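Local coordinates for dihydropteroate synthase (Burkholderia cenocepacia, PDB 2Y5S), which probably catalyses the condensation of para-aminobenzoate with 6-hydroxymethyl-7,8-dihydropterin diphosphate to give 7,8-dihydropteroate, a precursor of folate, at residues 54-59 / 96-101; 63-68 / 87-92; 131-136 / 177-182; 192-197 / 214-219; 259-262 / 268-271. One frame throughout, in Å; residues are numbered along the deposited sequence. Where two conformers were deposited one is given.

Interaction 1 of 5, residues 54-59 / 96-101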
# COMPACT_ATOMS: atom_id res chain seq x y z
N ARG B 54 0.87 8.52 -22.08
CA ARG B 54 0.10 7.58 -21.25
C ARG B 54 0.38 7.81 -19.75
O ARG B 54 -0.56 7.86 -18.96
CB ARG B 54 0.43 6.13 -21.65
CG ARG B 54 -0.16 5.03 -20.76
CD ARG B 54 -1.68 5.11 -20.68
NE ARG B 54 -2.31 5.18 -22.00
CZ ARG B 54 -2.70 4.14 -22.73
NH1 ARG B 54 -2.54 2.89 -22.30
NH2 ARG B 54 -3.26 4.34 -23.92
N MET B 55 1.65 7.95 -19.37
CA MET B 55 2.00 8.17 -17.95
C MET B 55 1.43 9.48 -17.40
O MET B 55 0.90 9.50 -16.29
CB MET B 55 3.51 8.07 -17.71
CG MET B 55 4.00 6.61 -17.67
SD MET B 55 5.74 6.41 -17.23
CE MET B 55 6.51 7.41 -18.49
N ILE B 56 1.49 10.55 -18.19
CA ILE B 56 0.84 11.81 -17.81
C ILE B 56 -0.68 11.60 -17.64
O ILE B 56 -1.26 12.03 -16.65
CB ILE B 56 1.13 12.94 -18.82
CG1 ILE B 56 2.61 13.33 -18.76
CG2 ILE B 56 0.23 14.17 -18.52
CD1 ILE B 56 3.15 13.90 -20.07
N ALA B 57 -1.31 10.92 -18.59
CA ALA B 57 -2.73 10.61 -18.49
C ALA B 57 -3.06 9.81 -17.23
O ALA B 57 -4.14 9.97 -16.64
CB ALA B 57 -3.22 9.86 -19.74
N GLU B 58 -2.13 8.95 -16.80
CA GLU B 58 -2.33 8.13 -15.60
C GLU B 58 -2.06 8.89 -14.30
O GLU B 58 -2.32 8.38 -13.23
CB GLU B 58 -1.45 6.87 -15.65
CG GLU B 58 -1.94 5.83 -16.64
CD GLU B 58 -1.00 4.64 -16.76
OE1 GLU B 58 -0.10 4.48 -15.92
OE2 GLU B 58 -1.17 3.86 -17.71
N GLY B 59 -1.53 10.11 -14.40
CA GLY B 59 -1.33 10.98 -13.24
C GLY B 59 0.12 11.23 -12.87
O GLY B 59 0.38 11.75 -11.79
N LEU B 96 4.96 19.72 -23.16
CA LEU B 96 3.92 19.18 -22.28
C LEU B 96 3.85 19.84 -20.89
O LEU B 96 2.90 19.60 -20.14
CB LEU B 96 4.08 17.66 -22.13
CG LEU B 96 3.91 16.82 -23.40
CD1 LEU B 96 4.11 15.34 -23.11
CD2 LEU B 96 2.55 17.06 -24.06
N ASN B 97 4.83 20.67 -20.54
CA ASN B 97 4.84 21.40 -19.27
C ASN B 97 4.69 20.46 -18.07
O ASN B 97 3.85 20.67 -17.22
CB ASN B 97 3.77 22.50 -19.29
CG ASN B 97 4.00 23.52 -20.40
OD1 ASN B 97 5.12 23.68 -20.88
ND2 ASN B 97 2.94 24.20 -20.82
N VAL B 98 5.52 19.42 -18.05
CA VAL B 98 5.62 18.49 -16.93
C VAL B 98 7.11 18.33 -16.59
O VAL B 98 7.95 18.26 -17.48
CB VAL B 98 4.96 17.12 -17.25
CG1 VAL B 98 5.59 16.47 -18.47
CG2 VAL B 98 5.03 16.19 -16.06
N PRO B 99 7.45 18.34 -15.29
CA PRO B 99 8.88 18.25 -15.02
C PRO B 99 9.58 17.07 -15.71
O PRO B 99 9.09 15.93 -15.67
CB PRO B 99 8.94 18.11 -13.50
CG PRO B 99 7.69 18.86 -13.01
CD PRO B 99 6.66 18.69 -14.09
N LEU B 100 10.70 17.38 -16.37
CA LEU B 100 11.52 16.40 -17.05
C LEU B 100 12.80 16.16 -16.26
O LEU B 100 13.66 17.04 -16.16
CB LEU B 100 11.86 16.89 -18.47
CG LEU B 100 10.67 17.18 -19.40
CD1 LEU B 100 11.13 17.54 -20.82
CD2 LEU B 100 9.69 16.00 -19.44
N SER B 101 12.91 14.96 -15.69
CA SER B 101 14.08 14.55 -14.95
C SER B 101 14.96 13.71 -15.87
O SER B 101 14.45 12.95 -16.70
CB SER B 101 13.67 13.74 -13.72
OG SER B 101 14.78 13.09 -13.15
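On the outer layer of a TIM barrel, at the C-terminal end of helix 45-58 and by the N-terminal end of strand 100-103, Ile56 in the last turn of the helix meets Leu96 and Val98, which lie in the loop leading into the strand. The contact is small, about 106 Å² counted over both sides, and it is wholly apolar. Everything passes through one methyl group: Ile56 CD1 sits 3.5 Å from Leu96 CD1, a little closer than carbon atoms usually come. The same Ile56 CD1 is 3.9 Å from Val98 CG1. Ile56 and Val98 approach end to end, whereas the Leu96 side chain lies oblique to the isoleucine. The placement of CD1 follows from the isoleucine torsions: CG1 lies anti to the carbonyl carbon (chi1 -67°), and CD1 then carries on outward from the helix. Val98 was modelled in two conformers, so its share of the contact is less certain than that of Leu96. Leu96 is itself exposed and Val98 buried, which puts Ile56 across the boundary between solvent and interior. Three residues further on, helix 45-58 is closed by a Schellman motif in which Gly59, at positive phi, donates its N to Ile56 O at 3.0 Å. Beneath the contact runs strand 62-66, whose Leu63 is touched by both Ile56 and Val98. Pro99 and Ser101 bond to that strand through their backbones, so helix 45-58 and the 96-99 loop lie against the same part of the barrel wall.

Interaction 2 of 5, residues 63-68 / 87-92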
# COMPACT_ATOMS: atom_id res chain seq x y z
N LEU B 63 8.45 13.09 -15.19
CA LEU B 63 8.93 11.99 -16.02
C LEU B 63 10.44 11.89 -15.90
O LEU B 63 11.14 12.90 -15.99
CB LEU B 63 8.56 12.20 -17.49
CG LEU B 63 7.06 12.26 -17.76
CD1 LEU B 63 6.80 12.72 -19.21
CD2 LEU B 63 6.43 10.90 -17.46
N ASP B 64 10.94 10.67 -15.71
CA ASP B 64 12.38 10.44 -15.59
C ASP B 64 12.85 9.75 -16.86
O ASP B 64 12.44 8.63 -17.18
CB ASP B 64 12.71 9.61 -14.33
CG ASP B 64 14.21 9.65 -13.94
OD1 ASP B 64 14.86 10.70 -14.08
OD2 ASP B 64 14.74 8.62 -13.48
N ILE B 65 13.67 10.47 -17.62
CA ILE B 65 14.16 10.02 -18.91
C ILE B 65 15.56 9.45 -18.71
O ILE B 65 16.44 10.15 -18.21
CB ILE B 65 14.28 11.20 -19.92
CG1 ILE B 65 12.94 11.89 -20.16
CG2 ILE B 65 14.87 10.70 -21.23
CD1 ILE B 65 13.09 13.25 -20.85
N GLY B 66 15.76 8.20 -19.08
CA GLY B 66 17.07 7.57 -18.97
C GLY B 66 17.41 6.83 -20.24
O GLY B 66 16.65 5.97 -20.67
N GLY B 67 18.56 7.17 -20.84
CA GLY B 67 19.06 6.51 -22.05
C GLY B 67 19.99 5.34 -21.77
O GLY B 67 20.52 4.73 -22.70
N GLU B 68 20.19 5.02 -20.49
CA GLU B 68 21.09 3.94 -20.08
C GLU B 68 20.36 2.94 -19.20
O GLU B 68 19.19 3.13 -18.85
CB GLU B 68 22.28 4.53 -19.32
CG GLU B 68 23.42 3.54 -19.01
CD GLU B 68 24.71 4.22 -18.62
OE1 GLU B 68 24.86 5.43 -18.89
OE2 GLU B 68 25.59 3.54 -18.05
N ILE B 87 18.26 13.49 -25.65
CA ILE B 87 18.03 14.88 -26.07
C ILE B 87 16.74 15.06 -26.88
O ILE B 87 15.94 15.94 -26.56
CB ILE B 87 19.26 15.48 -26.80
CG1 ILE B 87 20.47 15.55 -25.86
CG2 ILE B 87 18.95 16.86 -27.35
CD1 ILE B 87 20.19 16.21 -24.53
N PRO B 88 16.51 14.22 -27.91
CA PRO B 88 15.25 14.39 -28.65
C PRO B 88 13.97 14.11 -27.86
O PRO B 88 12.93 14.67 -28.18
CB PRO B 88 15.40 13.40 -29.83
CG PRO B 88 16.88 13.27 -30.02
CD PRO B 88 17.42 13.28 -28.60
N LEU B 89 14.02 13.28 -26.82
CA LEU B 89 12.87 13.12 -25.92
C LEU B 89 12.64 14.38 -25.07
O LEU B 89 11.51 14.79 -24.86
CB LEU B 89 13.01 11.89 -25.00
CG LEU B 89 12.92 10.51 -25.64
CD1 LEU B 89 13.04 9.41 -24.57
CD2 LEU B 89 11.63 10.34 -26.47
N VAL B 90 13.73 14.98 -24.60
CA VAL B 90 13.65 16.25 -23.86
C VAL B 90 12.98 17.30 -24.73
O VAL B 90 12.04 17.96 -24.29
CB VAL B 90 15.03 16.74 -23.38
CG1 VAL B 90 14.93 18.13 -22.74
CG2 VAL B 90 15.63 15.74 -22.39
N GLU B 91 13.45 17.43 -25.97
CA GLU B 91 12.92 18.42 -26.91
C GLU B 91 11.43 18.17 -27.20
O GLU B 91 10.62 19.09 -27.14
CB GLU B 91 13.77 18.44 -28.20
CG GLU B 91 15.24 18.89 -27.97
CD GLU B 91 16.13 18.79 -29.22
OE1 GLU B 91 15.75 18.11 -30.21
OE2 GLU B 91 17.23 19.40 -29.22
N ALA B 92 11.07 16.92 -27.47
CA ALA B 92 9.68 16.56 -27.77
C ALA B 92 8.75 16.67 -26.58
O ALA B 92 7.57 16.95 -26.76
CB ALA B 92 9.60 15.14 -28.36
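This is buried helix-on-strand packing inside a beta-alpha-beta unit of the TIM barrel: Ile65 of strand 62-66 fits against Leu89 and Val90 of helix 79-93, the helix that connects this strand to its parallel neighbour 100-103. The isoleucine points outward from the barrel and divides its two branches between the two helix residues. Its CG2 takes the leucine, with Ile65 CG2 and Leu89 CD1 4.0 Å apart. Its longer arm takes the valine, with Ile65 CD1 3.9 Å from Val90 CG2. The chains meet at different inclinations, Leu89 running diagonally to Ile65 and Val90 nearly square to it. With CG1 beside the backbone N and CG2 anti to it (chi1 -60°), the Ile65 side chain forks over the helix and spans consecutive residues there. Val86 and Leu93 of the same helix also touch Ile65. Leu89 reaches on to Leu49 of helix 45-58, and Val90 to Ile102 of strand 100-103, so the helix packs on both of these elements as well. On the barrel's inner side the strand is polar: Asp64 hydrogen-bonds Ser101 OG through OD1 and forms a salt bridge with Arg270 through OD2. The Ile65 side chain, facing the helix layer, is about 11 Å from the bound 7,8-dihydropteroate. Helix 79-93 is kinked at Pro88, whose N makes no bond to the preceding turn, while Ala92 N still reaches Pro88 O at 3.0 Å. Ile65 CD1 even comes down to the helix backbone, 4.2 Å from Val90 N.

Interaction 3 of 5, residues 131-136 / 177-182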
# COMPACT_ATOMS: atom_id res chain seq x y z
N GLY B 131 33.58 16.63 -13.12
CA GLY B 131 32.93 17.66 -13.92
C GLY B 131 31.40 17.76 -13.78
O GLY B 131 30.80 18.64 -14.39
N ALA B 132 30.78 16.89 -12.99
CA ALA B 132 29.32 16.89 -12.86
C ALA B 132 28.84 18.16 -12.14
O ALA B 132 27.87 18.80 -12.57
CB ALA B 132 28.85 15.68 -12.11
N ILE B 133 29.51 18.53 -11.06
CA ILE B 133 29.12 19.76 -10.34
C ILE B 133 29.17 21.02 -11.23
O ILE B 133 28.24 21.84 -11.22
CB ILE B 133 29.93 19.94 -9.03
CG1 ILE B 133 29.51 18.88 -8.01
CG2 ILE B 133 29.69 21.33 -8.45
CD1 ILE B 133 30.32 18.90 -6.69
N ASP B 134 30.24 21.14 -12.02
CA ASP B 134 30.38 22.23 -12.98
C ASP B 134 29.25 22.26 -14.02
O ASP B 134 28.80 23.33 -14.43
CB ASP B 134 31.74 22.14 -13.71
CG ASP B 134 32.80 23.02 -13.08
OD1 ASP B 134 32.77 23.23 -11.85
OD2 ASP B 134 33.65 23.53 -13.84
N ALA B 135 28.85 21.08 -14.46
CA ALA B 135 27.74 20.90 -15.39
C ALA B 135 26.41 21.45 -14.86
O ALA B 135 25.61 21.97 -15.64
CB ALA B 135 27.59 19.44 -15.71
N VAL B 136 26.17 21.35 -13.55
CA VAL B 136 24.84 21.67 -12.98
C VAL B 136 24.79 22.93 -12.11
O VAL B 136 23.71 23.36 -11.71
CB VAL B 136 24.29 20.51 -12.12
CG1 VAL B 136 24.24 19.21 -12.92
CG2 VAL B 136 25.09 20.34 -10.84
N ALA B 177 25.42 17.45 -0.62
CA ALA B 177 24.70 18.72 -0.63
C ALA B 177 25.64 19.87 -0.35
O ALA B 177 25.53 20.92 -0.97
CB ALA B 177 23.58 18.73 0.38
N GLN B 178 26.54 19.69 0.60
CA GLN B 178 27.55 20.69 0.89
C GLN B 178 28.42 20.97 -0.34
O GLN B 178 28.72 22.13 -0.64
CB GLN B 178 28.44 20.26 2.05
CG GLN B 178 29.44 21.34 2.52
CD GLN B 178 28.75 22.59 3.03
OE1 GLN B 178 27.91 22.51 3.93
NE2 GLN B 178 29.10 23.76 2.47
N ALA B 179 28.84 19.92 -1.03
CA ALA B 179 29.71 20.08 -2.20
C ALA B 179 29.00 20.85 -3.30
O ALA B 179 29.61 21.71 -3.94
CB ALA B 179 30.21 18.73 -2.71
N LEU B 180 27.73 20.56 -3.51
CA LEU B 180 26.91 21.34 -4.45
C LEU B 180 26.81 22.82 -3.99
O LEU B 180 26.99 23.73 -4.79
CB LEU B 180 25.50 20.74 -4.59
CG LEU B 180 25.44 19.43 -5.36
CD1 LEU B 180 24.04 18.78 -5.23
CD2 LEU B 180 25.83 19.66 -6.81
N ARG B 181 26.51 23.03 -2.71
CA ARG B 181 26.36 24.38 -2.18
C ARG B 181 27.65 25.20 -2.23
O ARG B 181 27.61 26.40 -2.54
CB ARG B 181 25.78 24.34 -0.76
CG ARG B 181 24.29 23.94 -0.77
CD ARG B 181 23.68 23.87 0.60
NE ARG B 181 23.81 25.13 1.31
CZ ARG B 181 24.54 25.34 2.41
NH1 ARG B 181 25.20 24.35 3.01
NH2 ARG B 181 24.58 26.56 2.93
N ASP B 182 28.78 24.55 -1.96
CA ASP B 182 30.09 25.20 -2.07
C ASP B 182 30.37 25.71 -3.47
O ASP B 182 31.15 26.63 -3.64
CB ASP B 182 31.22 24.24 -1.69
CG ASP B 182 31.26 23.93 -0.22
OD1 ASP B 182 30.65 24.67 0.57
OD2 ASP B 182 31.91 22.93 0.14
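Ile133 and Leu180 form the heart of this packing between two outer helices of the TIM barrel, the short helix 132-136 and the C-terminal part of helix 165-182. Ile133 CG1 stands 3.9 Å from Leu180 CD2. The same leucine methyl reaches Val136 CG2, with Leu180 CD2 and Val136 CG2 4.2 Å apart, and so lodges against two residues one helical turn apart. The leucine side chain is inclined to both of them. Further along the isoleucine, Ile133 CD1 comes to rest on Ala179 CB at 4.0 Å, next to that residue's carbonyl. Leu180 leaves its backbone beside helix 132-136 rather than facing it, but with CG anti to the carbonyl carbon (chi1 -71°) its end swings CD2 over to that helix. The short helix segments approach to 10.3 Å between axes and cross at -54°, with Ile133 and Leu180 interposed. Outside the pair, Leu180 also rests on Ile190 of strand 190-193, and Val136 on Met110 of helix 107-115, which places the pair against that strand and that helix. Val136 O accepts a hydrogen bond from Arg189, just ahead of strand 190-193. On the exposed side of helix 165-182, one turn apart, Gln178 NE2 donates to Asp182 OD1 at 2.6 Å; the oxygen lies in the glutamine's amide plane, while the donor stands 38° out of the carboxylate plane.

Interaction 4 of 5, residues 192-197 / 214-219. With 78H (7,8-dihydropteroate), chain P.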
# COMPACT_ATOMS: atom_id res chain seq x y z
N VAL B 192 17.40 14.57 -2.14
CA VAL B 192 18.29 13.44 -1.88
C VAL B 192 17.54 12.12 -1.98
O VAL B 192 16.30 12.06 -1.83
CB VAL B 192 18.91 13.54 -0.49
CG1 VAL B 192 19.70 14.85 -0.34
CG2 VAL B 192 17.82 13.40 0.60
N ASP B 193 18.30 11.05 -2.16
CA ASP B 193 17.74 9.72 -2.38
C ASP B 193 18.70 8.69 -1.77
O ASP B 193 19.89 8.67 -2.10
CB ASP B 193 17.61 9.53 -3.88
CG ASP B 193 17.06 8.19 -4.29
OD1 ASP B 193 17.06 7.23 -3.50
OD2 ASP B 193 16.67 8.09 -5.48
N PRO B 194 18.18 7.81 -0.89
CA PRO B 194 19.05 6.83 -0.20
C PRO B 194 19.56 5.69 -1.08
O PRO B 194 20.40 4.89 -0.62
CB PRO B 194 18.13 6.27 0.89
CG PRO B 194 16.75 6.43 0.30
CD PRO B 194 16.80 7.76 -0.37
N GLY B 195 19.04 5.60 -2.30
CA GLY B 195 19.61 4.70 -3.29
C GLY B 195 19.32 3.25 -3.01
O GLY B 195 20.22 2.41 -2.92
N PHE B 196 18.04 2.94 -2.94
CA PHE B 196 17.63 1.58 -2.70
C PHE B 196 18.21 0.64 -3.77
O PHE B 196 18.08 0.92 -4.96
CB PHE B 196 16.10 1.49 -2.69
CG PHE B 196 15.49 2.13 -1.50
CD1 PHE B 196 15.61 1.55 -0.26
CD2 PHE B 196 14.79 3.34 -1.62
CE1 PHE B 196 15.07 2.15 0.86
CE2 PHE B 196 14.24 3.94 -0.51
CZ PHE B 196 14.38 3.34 0.74
N GLY B 197 18.84 -0.44 -3.33
CA GLY B 197 19.38 -1.45 -4.23
C GLY B 197 20.76 -1.11 -4.76
O GLY B 197 21.26 -1.81 -5.63
N PRO B 214 12.86 8.94 7.06
CA PRO B 214 13.06 10.37 7.34
C PRO B 214 14.47 10.71 7.80
O PRO B 214 14.99 11.78 7.45
CB PRO B 214 12.06 10.68 8.47
CG PRO B 214 11.21 9.49 8.62
CD PRO B 214 11.82 8.33 7.92
N ASP B 215 15.10 9.79 8.54
CA ASP B 215 16.43 9.99 9.08
C ASP B 215 17.57 9.82 8.06
O ASP B 215 18.71 10.05 8.42
CB ASP B 215 16.66 9.03 10.25
CG ASP B 215 15.67 9.23 11.39
OD1 ASP B 215 15.27 10.39 11.63
OD2 ASP B 215 15.30 8.23 12.03
N THR B 216 17.27 9.43 6.82
CA THR B 216 18.28 9.38 5.77
C THR B 216 18.60 10.78 5.20
O THR B 216 19.65 10.97 4.60
CB THR B 216 17.85 8.46 4.60
OG1 THR B 216 16.68 9.00 3.99
CG2 THR B 216 17.55 7.03 5.07
N ALA B 217 17.73 11.76 5.44
CA ALA B 217 17.85 13.08 4.84
C ALA B 217 18.55 14.05 5.78
O ALA B 217 18.09 14.27 6.90
CB ALA B 217 16.48 13.63 4.47
N PRO B 218 19.65 14.66 5.33
CA PRO B 218 20.24 15.72 6.11
C PRO B 218 19.39 17.00 6.06
O PRO B 218 18.40 17.07 5.30
CB PRO B 218 21.60 15.94 5.43
CG PRO B 218 21.42 15.50 4.07
CD PRO B 218 20.34 14.48 4.04
N ALA B 219 19.80 17.98 6.85
CA ALA B 219 19.10 19.26 6.98
C ALA B 219 19.64 20.33 6.03
O ALA B 219 20.85 20.45 5.84
CB ALA B 219 19.19 19.76 8.44
O4 78H P . 16.39 4.43 -6.91
C4 78H P . 16.74 5.24 -7.77
C5 78H P . 17.12 4.85 -9.07
N3 78H P . 16.77 6.61 -7.45
C9 78H P . 17.52 5.85 -9.97
N5 78H P . 17.05 3.55 -9.45
C2 78H P . 17.21 7.57 -8.41
N8 78H P . 17.90 5.53 -11.27
N1 78H P . 17.56 7.16 -9.64
C6 78H P . 17.46 3.17 -10.68
N2 78H P . 17.29 8.87 -8.09
C7 78H P . 18.10 4.13 -11.68
C10 78H P . 17.31 1.74 -11.12
N11 78H P . 18.46 0.95 -10.66
C15 78H P . 18.23 -0.20 -10.03
C16 78H P . 18.84 -0.49 -8.82
C17 78H P . 17.33 -1.10 -10.61
C18 78H P . 18.58 -1.69 -8.19
C19 78H P . 17.07 -2.31 -9.97
C20 78H P . 17.70 -2.60 -8.77
C21 78H P . 17.38 -3.92 -8.04
O22 78H P . 17.74 -3.99 -6.87
O23 78H P . 16.68 -4.78 -8.62
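Val192 and Pro194 pack outward on Ala217, Pro218 and Thr216, while Asp193 between them turns the opposite way and offers a single carboxylate oxygen to two nitrogens of the bound 7,8-dihydropteroate. Asp193 OD2 receives N3 of 7,8-dihydropteroate at 2.5 Å, a distance so short that its exact value is doubtful. Asp193 OD2 also receives the exocyclic N2 of 7,8-dihydropteroate, in a weak bond bent to 130°. The other oxygen is spoken for by the chain itself: Gly195 N donates to Asp193 OD1 at 2.8 Å and 162°, from above the carboxylate plane, forming an Asx turn that should fix the rotation of the carboxylate. With CG anti to the backbone N (chi1 179°), the carboxylate reaches both the ligand and the turn. On the outer side the contact is loose and apolar. Val192 CG2 meets Ala217 CB at 4.1 Å, and Val192 CG2 lies at the edge of contact with Pro218 CD, 4.4 Å away. Pro194 CB faces Thr216 CG2 at 4.3 Å, and the threonine hydroxyl is turned to Leu213 O instead. Val192 and Pro218 both also touch Leu173 of helix 165-182. After the turn, Gly197 O comes within 3.7 Å of C18 on the aminobenzoate ring of 7,8-dihydropteroate. Asn122, Lys235 and Ser236 also hydrogen-bond the ligand. An aspartate at the C-terminal end of a strand, facing inward to bind the pterin while its neighbours pack outward, is the layout of the pterin pocket in a TIM-barrel dihydropteroate synthase.

Interaction 5 of 5, residues 259-262 / 268-271. With 78H (7,8-dihydropteroate), chain P.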
# COMPACT_ATOMS: atom_id res chain seq x y z
N LEU B 259 3.90 3.44 -0.96
CA LEU B 259 3.07 3.89 0.17
C LEU B 259 3.81 4.01 1.48
O LEU B 259 3.64 4.99 2.23
CB LEU B 259 1.89 2.94 0.39
CG LEU B 259 0.74 3.07 -0.61
CD1 LEU B 259 -0.16 1.82 -0.58
CD2 LEU B 259 -0.07 4.37 -0.35
N CYS B 260 4.62 3.00 1.79
CA CYS B 260 5.49 3.05 2.95
C CYS B 260 6.41 4.27 2.92
O CYS B 260 6.59 4.96 3.92
CB CYS B 260 6.32 1.77 3.04
SG CYS B 260 7.36 1.76 4.46
N ALA B 261 6.99 4.54 1.76
CA ALA B 261 7.89 5.68 1.62
C ALA B 261 7.15 6.99 1.88
O ALA B 261 7.65 7.85 2.60
CB ALA B 261 8.55 5.70 0.24
N VAL B 262 5.95 7.14 1.32
CA VAL B 262 5.20 8.39 1.55
C VAL B 262 4.71 8.47 2.99
O VAL B 262 4.68 9.54 3.56
CB VAL B 262 4.04 8.64 0.52
CG1 VAL B 262 4.61 8.67 -0.90
CG2 VAL B 262 2.92 7.63 0.64
N ILE B 268 8.89 12.46 -3.27
CA ILE B 268 8.70 11.92 -4.62
C ILE B 268 8.93 10.42 -4.61
O ILE B 268 9.89 9.94 -4.00
CB ILE B 268 9.68 12.58 -5.64
CG1 ILE B 268 9.54 14.10 -5.65
CG2 ILE B 268 9.49 11.99 -7.05
CD1 ILE B 268 10.60 14.83 -6.47
N VAL B 269 8.06 9.68 -5.31
CA VAL B 269 8.28 8.26 -5.51
C VAL B 269 8.44 8.00 -7.03
O VAL B 269 7.67 8.51 -7.86
CB VAL B 269 7.18 7.39 -4.85
CG1 VAL B 269 7.27 7.46 -3.28
CG2 VAL B 269 5.76 7.79 -5.32
N ARG B 270 9.49 7.25 -7.36
CA ARG B 270 9.89 6.97 -8.73
C ARG B 270 9.39 5.59 -9.07
O ARG B 270 9.80 4.61 -8.46
CB ARG B 270 11.41 7.04 -8.85
CG ARG B 270 11.98 6.82 -10.22
CD ARG B 270 13.50 7.07 -10.19
NE ARG B 270 14.08 6.87 -11.52
CZ ARG B 270 14.40 5.69 -12.03
NH1 ARG B 270 14.23 4.57 -11.33
NH2 ARG B 270 14.90 5.62 -13.27
N VAL B 271 8.50 5.48 -10.05
CA VAL B 271 7.80 4.23 -10.29
C VAL B 271 7.62 3.90 -11.76
O VAL B 271 7.62 4.78 -12.63
CB VAL B 271 6.42 4.26 -9.61
CG1 VAL B 271 6.56 4.63 -8.12
CG2 VAL B 271 5.47 5.27 -10.33
O4 78H P . 16.39 4.43 -6.91
C4 78H P . 16.74 5.24 -7.77
C5 78H P . 17.12 4.85 -9.07
N3 78H P . 16.77 6.61 -7.45
C9 78H P . 17.52 5.85 -9.97
N5 78H P . 17.05 3.55 -9.45
C2 78H P . 17.21 7.57 -8.41
N8 78H P . 17.90 5.53 -11.27
N1 78H P . 17.56 7.16 -9.64
C6 78H P . 17.46 3.17 -10.68
N2 78H P . 17.29 8.87 -8.09
C7 78H P . 18.10 4.13 -11.68
C10 78H P . 17.31 1.74 -11.12
N11 78H P . 18.46 0.95 -10.66
C15 78H P . 18.23 -0.20 -10.03
C16 78H P . 18.84 -0.49 -8.82
C17 78H P . 17.33 -1.10 -10.61
C18 78H P . 18.58 -1.69 -8.19
C19 78H P . 17.07 -2.31 -9.97
C20 78H P . 17.70 -2.60 -8.77
C21 78H P . 17.38 -3.92 -8.04
O22 78H P . 17.74 -3.99 -6.87
O23 78H P . 16.68 -4.78 -8.62
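Asp64 OD2 is gripped by two donors, Arg270 NE in a salt bridge and Asn122 ND2, on the barrel's inner side, where Arg270 lies; its strand neighbour Val269 turns outward onto Ala261 and Val262. Strand 268-271 of the TIM barrel is thus covered from outside by helix 251-263. Val269 CG1 does all the touching: Val269 CG1 is 3.8 Å from Val262 CG1 and 4.1 Å from Ala261 CB. The two valines cross at about a right angle. The interface is small, about 93 Å², and all three residues are buried. Val262 carries on to Leu281 of helix 274-291, and Ala261 to Ala230 of the adjacent strand 229-230. The far side of the helix looks to the dimer: Leu259 packs on Ala256 of the second subunit and Cys260 on Val287 of the second subunit. Inside the barrel, the Arg270 chain runs fully extended from CG to NE, CG being anti to the backbone N (chi1 -178°), which carries the guanidinium to the 7,8-dihydropteroate. The ligand's N8 lies over the middle of one guanidinium face, 3.5 Å above its plane, and Arg270 NH1 is 3.5 Å from N5 of 7,8-dihydropteroate.

From the N terminus, residues 54-59 open the first loop, which interaction 1 closes at 96-101. Interaction 2 falls within it, running from 63-68 to 87-92, and the two touch where strands 62-66 and 100-103 lie side by side. Interactions 3, 4 and 5 follow in series, and none of the five cross. Interaction 3 joins two outer helices. Interaction 4 ties strand 190-193 to the loop after helix 204-211, across the chain's centre from interactions 1 and 2. Interaction 5 pairs the last barrel strand with helix 251-263, and Arg270 links it back to interaction 2 through Asp64. Interactions 4 and 5 both reach the bound 7,8-dihydropteroate.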